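Local coordinates for peptidase family U32 (PDB 4HE6), which is of unknown function but, as the C-terminal domain of a putative U32 peptidase, forms a small all-beta module of the parent protein, at residues Q26-P32 with L61-H66. Sequence-based numbering, arbitrary orientation. Where two conformers were deposited one is given.
Sequences QRNHFRP and LDAARH. With ACT (acetate ion), chain C.
The methyl group of Ala-64 sits almost over the centre of one face of the Phe-30 ring, its CB 3.8 Å from the ring centroid, a CH-pi contact. Phe-30 CG lies between the backbone N and the carbonyl carbon (chi1 58°), which turns the ring back against Ala-64 although CB points away. The guanidinium of Arg-65 carries the CB of Ala-63 over one face, toward the rim, and uses its edges for anions: in an end-on salt bridge with Asp-62, NH1 meets OD1 on the syn side and NH2 meets OD2 from above the carboxylate plane, while NE and NH2 hold an acetate ion, probably from the crystallisation liquor. Arg-65 CG lies centrally over one face of the His-66 ring. His-29 runs alongside Arg-65, its ring 70° from the guanidinium plane, and its NE2 donates at the ring edge to acetate OXT (2.9 Å), so that the anion bridges the two segments. The backbones meet in a single antiparallel bridge, a hydrogen-bonded pair in which Ala-64 N gives a 2.8 Å bond to Phe-30 O and the return bond from Phe-30 N is weak. Ala-64 O also takes a CA-H...O contact from His-29 and a bond from Gln-26 NE2, 3.0 Å long and nearly straight at 170°, arriving from above the carbonyl plane. The same NE2 donates to a water that bonds weakly to Arg-65 O. A leucine in place of Gln-26 would probably leave Ala-64 O, within these segments, only the weak Phe-30 N bond and the His-29 contact, and the water only Arg-65 O. The bridge joins the loop leaving strand 21-26 to that between strands 60-61 and 70-74; Phe-30 and Ala-64 both touch Val-71 of strand 70-74, while Phe-30 and Pro-32 touch Ile-53 of strand 53-55.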
ATOM      1  N   GLN A  26      -1.709   5.487  -4.259  1.00  7.26           N
ATOM      2  CA  GLN A  26      -0.481   5.170  -4.989  1.00  7.14           C
ATOM      3  C   GLN A  26       0.372   6.411  -5.159  1.00  7.65           C
ATOM      4  O   GLN A  26      -0.141   7.499  -5.412  1.00  8.50           O
ATOM      5  CB  GLN A  26      -0.848   4.583  -6.344  1.00  8.84           C
ATOM      6  CG  GLN A  26       0.310   3.988  -7.158  1.00  8.15           C
ATOM      7  CD  GLN A  26       0.936   4.946  -8.125  1.00 10.39           C
ATOM      8  OE1 GLN A  26       1.038   6.141  -7.896  1.00 12.92           O
ATOM      9  NE2 GLN A  26       1.401   4.404  -9.261  1.00  9.06           N
ATOM     10  N   ARG A  27       1.670   6.219  -5.026  1.00  7.27           N
ATOM     11  CA  ARG A  27       2.617   7.246  -5.425  1.00  8.14           C
ATOM     12  C   ARG A  27       3.568   6.791  -6.521  1.00  8.08           C
ATOM     13  O   ARG A  27       4.000   7.636  -7.290  1.00  9.24           O
ATOM     14  CB  ARG A  27       3.334   7.795  -4.166  0.54  8.12           C
ATOM     15  CG  ARG A  27       3.590   9.291  -4.221  0.54  8.29           C
ATOM     16  CD  ARG A  27       2.347  10.141  -4.388  0.54 10.07           C
ATOM     17  NE  ARG A  27       2.497  11.532  -4.048  0.54 10.46           N
ATOM     18  CZ  ARG A  27       2.220  12.177  -2.927  0.54  9.34           C
ATOM     19  NH1 ARG A  27       1.686  11.560  -1.865  0.54  9.41           N
ATOM     20  NH2 ARG A  27       2.431  13.465  -2.841  0.54  8.91           N
ATOM     21  N   ASN A  28       3.900   5.517  -6.547  1.00  7.74           N
ATOM     22  CA  ASN A  28       4.738   4.964  -7.638  1.00  7.63           C
ATOM     23  C   ASN A  28       4.254   3.546  -7.942  1.00  7.69           C
ATOM     24  O   ASN A  28       3.620   2.911  -7.102  1.00  7.92           O
ATOM     25  CB  ASN A  28       6.216   4.991  -7.281  1.00  8.07           C
ATOM     26  CG  ASN A  28       6.784   6.376  -7.241  1.00  8.55           C
ATOM     27  OD1 ASN A  28       7.032   6.996  -8.293  1.00  9.12           O
ATOM     28  ND2 ASN A  28       6.950   6.930  -6.067  1.00  9.27           N
ATOM     29  N   HIS A  29       4.601   3.058  -9.113  1.00  8.42           N
ATOM     30  CA  HIS A  29       4.067   1.797  -9.605  1.00  8.82           C
ATOM     31  C   HIS A  29       4.316   0.627  -8.642  1.00  7.41           C
ATOM     32  O   HIS A  29       5.419   0.402  -8.174  1.00  9.54           O
ATOM     33  CB  HIS A  29       4.823   1.454 -10.904  1.00 11.68           C
ATOM     34  CG  HIS A  29       4.330   0.326 -11.696  1.00  9.69           C
ATOM     35  ND1 HIS A  29       4.431  -1.001 -11.351  1.00 10.60           N
ATOM     36  CD2 HIS A  29       3.687   0.365 -12.897  1.00 10.99           C
ATOM     37  CE1 HIS A  29       3.884  -1.730 -12.303  1.00 11.09           C
ATOM     38  NE2 HIS A  29       3.428  -0.938 -13.232  1.00 10.90           N
ATOM     39  N   PHE A  30       3.280  -0.189  -8.448  1.00  6.46           N
ATOM     40  CA  PHE A  30       3.436  -1.457  -7.806  1.00  6.76           C
ATOM     41  C   PHE A  30       2.348  -2.400  -8.363  1.00  6.75           C
ATOM     42  O   PHE A  30       1.358  -1.947  -8.950  1.00  7.97           O
ATOM     43  CB  PHE A  30       3.355  -1.380  -6.275  1.00  6.94           C
ATOM     44  CG  PHE A  30       2.087  -0.815  -5.695  1.00  6.79           C
ATOM     45  CD1 PHE A  30       1.043  -1.679  -5.363  1.00  7.86           C
ATOM     46  CD2 PHE A  30       1.934   0.513  -5.467  1.00  7.33           C
ATOM     47  CE1 PHE A  30      -0.095  -1.181  -4.755  1.00  9.21           C
ATOM     48  CE2 PHE A  30       0.804   1.036  -4.878  1.00  8.04           C
ATOM     49  CZ  PHE A  30      -0.229   0.179  -4.547  1.00  8.55           C
ATOM     50  N   ARG A  31       2.581  -3.709  -8.209  1.00  7.09           N
ATOM     51  CA  ARG A  31       1.665  -4.668  -8.859  1.00  7.80           C
ATOM     52  C   ARG A  31       1.670  -5.941  -8.050  1.00  7.03           C
ATOM     53  O   ARG A  31       2.555  -6.214  -7.225  1.00  7.47           O
ATOM     54  CB  ARG A  31       2.121  -4.926 -10.270  1.00  8.35           C
ATOM     55  CG  ARG A  31       3.395  -5.729 -10.392  1.00  9.77           C
ATOM     56  CD  ARG A  31       3.817  -5.961 -11.841  1.00 14.17           C
ATOM     57  NE  ARG A  31       5.078  -6.707 -11.840  1.00 18.46           N
ATOM     58  CZ  ARG A  31       6.005  -6.641 -12.769  1.00 23.97           C
ATOM     59  NH1 ARG A  31       5.891  -5.856 -13.846  1.00 32.27           N
ATOM     60  NH2 ARG A  31       7.124  -7.373 -12.658  1.00 33.15           N
ATOM     61  N   PRO A  32       0.669  -6.784  -8.315  1.00  7.54           N
ATOM     62  CA  PRO A  32       0.640  -8.111  -7.640  1.00  7.90           C
ATOM     63  C   PRO A  32       1.922  -8.883  -7.880  1.00  7.34           C
ATOM     64  O   PRO A  32       2.475  -8.900  -8.985  1.00  8.06           O
ATOM     65  CB  PRO A  32      -0.629  -8.775  -8.207  1.00  8.58           C
ATOM     66  CG  PRO A  32      -1.497  -7.622  -8.565  1.00  8.95           C
ATOM     67  CD  PRO A  32      -0.522  -6.583  -9.148  1.00  9.17           C
ATOM     68  N   LEU A  61      -7.037  -4.770 -10.782  1.00  8.29           N
ATOM     69  CA  LEU A  61      -6.012  -4.083 -11.537  1.00  8.45           C
ATOM     70  C   LEU A  61      -4.791  -4.969 -11.727  1.00  7.98           C
ATOM     71  O   LEU A  61      -4.294  -5.601 -10.806  1.00  8.91           O
ATOM     72  CB  LEU A  61      -5.610  -2.793 -10.831  1.00  9.25           C
ATOM     73  CG  LEU A  61      -6.735  -1.895 -10.359  1.00  9.77           C
ATOM     74  CD1 LEU A  61      -6.175  -0.670  -9.616  1.00 11.74           C
ATOM     75  CD2 LEU A  61      -7.632  -1.495 -11.538  1.00 12.30           C
ATOM     76  N   ASP A  62      -4.252  -4.940 -12.957  1.00  7.63           N
ATOM     77  CA  ASP A  62      -2.983  -5.636 -13.146  1.00  7.29           C
ATOM     78  C   ASP A  62      -1.822  -4.942 -12.493  1.00  7.33           C
ATOM     79  O   ASP A  62      -0.825  -5.594 -12.123  1.00  8.73           O
ATOM     80  CB  ASP A  62      -2.682  -5.880 -14.641  1.00  8.78           C
ATOM     81  CG  ASP A  62      -2.389  -4.655 -15.436  1.00 10.77           C
ATOM     82  OD1 ASP A  62      -3.108  -3.659 -15.233  1.00 13.70           O
ATOM     83  OD2 ASP A  62      -1.426  -4.729 -16.259  1.00 14.14           O
ATOM     84  N   ALA A  63      -1.943  -3.649 -12.284  1.00  7.18           N
ATOM     85  CA  ALA A  63      -0.916  -2.856 -11.615  1.00  6.95           C
ATOM     86  C   ALA A  63      -1.587  -1.584 -11.100  1.00  7.34           C
ATOM     87  O   ALA A  63      -2.557  -1.113 -11.694  1.00  8.67           O
ATOM     88  CB  ALA A  63       0.234  -2.481 -12.538  1.00  8.45           C
ATOM     89  N   ALA A  64      -1.018  -0.980 -10.076  1.00  6.78           N
ATOM     90  CA  ALA A  64      -1.337   0.369  -9.616  1.00  7.33           C
ATOM     91  C   ALA A  64      -0.322   1.288 -10.277  1.00  7.01           C
ATOM     92  O   ALA A  64       0.772   1.525  -9.762  1.00  8.01           O
ATOM     93  CB  ALA A  64      -1.271   0.443  -8.092  1.00  8.05           C
ATOM     94  N   ARG A  65      -0.619   1.710 -11.511  1.00  7.85           N
ATOM     95  CA  ARG A  65       0.331   2.404 -12.373  1.00  8.21           C
ATOM     96  C   ARG A  65       0.004   3.870 -12.563  1.00  7.77           C
ATOM     97  O   ARG A  65       0.697   4.571 -13.315  1.00 10.81           O
ATOM     98  CB  ARG A  65       0.447   1.736 -13.747  1.00  8.95           C
ATOM     99  CG  ARG A  65      -0.808   1.804 -14.549  1.00 10.06           C
ATOM    100  CD  ARG A  65      -0.606   1.413 -15.992  1.00 11.00           C
ATOM    101  NE  ARG A  65      -0.038   0.098 -16.126  1.00 10.37           N
ATOM    102  CZ  ARG A  65      -0.669  -1.063 -16.052  1.00  9.48           C
ATOM    103  NH1 ARG A  65      -1.971  -1.060 -15.857  1.00 10.83           N
ATOM    104  NH2 ARG A  65      -0.043  -2.227 -16.164  1.00 10.35           N
ATOM    105  N   HIS A  66      -1.051   4.407 -11.936  1.00  8.49           N
ATOM    106  CA  HIS A  66      -1.495   5.770 -12.132  1.00  9.20           C
ATOM    107  C   HIS A  66      -1.279   6.585 -10.867  1.00  8.75           C
ATOM    108  O   HIS A  66      -1.882   6.265  -9.838  1.00  8.66           O
ATOM    109  CB  HIS A  66      -2.958   5.785 -12.483  1.00 10.10           C
ATOM    110  CG  HIS A  66      -3.280   5.116 -13.760  1.00 12.55           C
ATOM    111  ND1 HIS A  66      -2.717   5.469 -14.967  1.00 16.28           N
ATOM    112  CD2 HIS A  66      -4.101   4.092 -13.978  1.00 16.26           C
ATOM    113  CE1 HIS A  66      -3.233   4.660 -15.882  1.00 19.91           C
ATOM    114  NE2 HIS A  66      -4.066   3.825 -15.319  1.00 17.63           N
TER
HETATM  115  C   ACT C 502       3.264  -1.064 -16.688  0.75 11.76           C
HETATM  116  O   ACT C 502       2.741   0.038 -16.907  0.75 12.08           O
HETATM  117  OXT ACT C 502       2.771  -1.897 -15.895  0.75 11.82           O
HETATM  118  CH3 ACT C 502       4.551  -1.413 -17.383  0.75 14.73           C
HETATM  119  O   HOH W   1       2.723   5.288 -11.701  1.00 25.26           O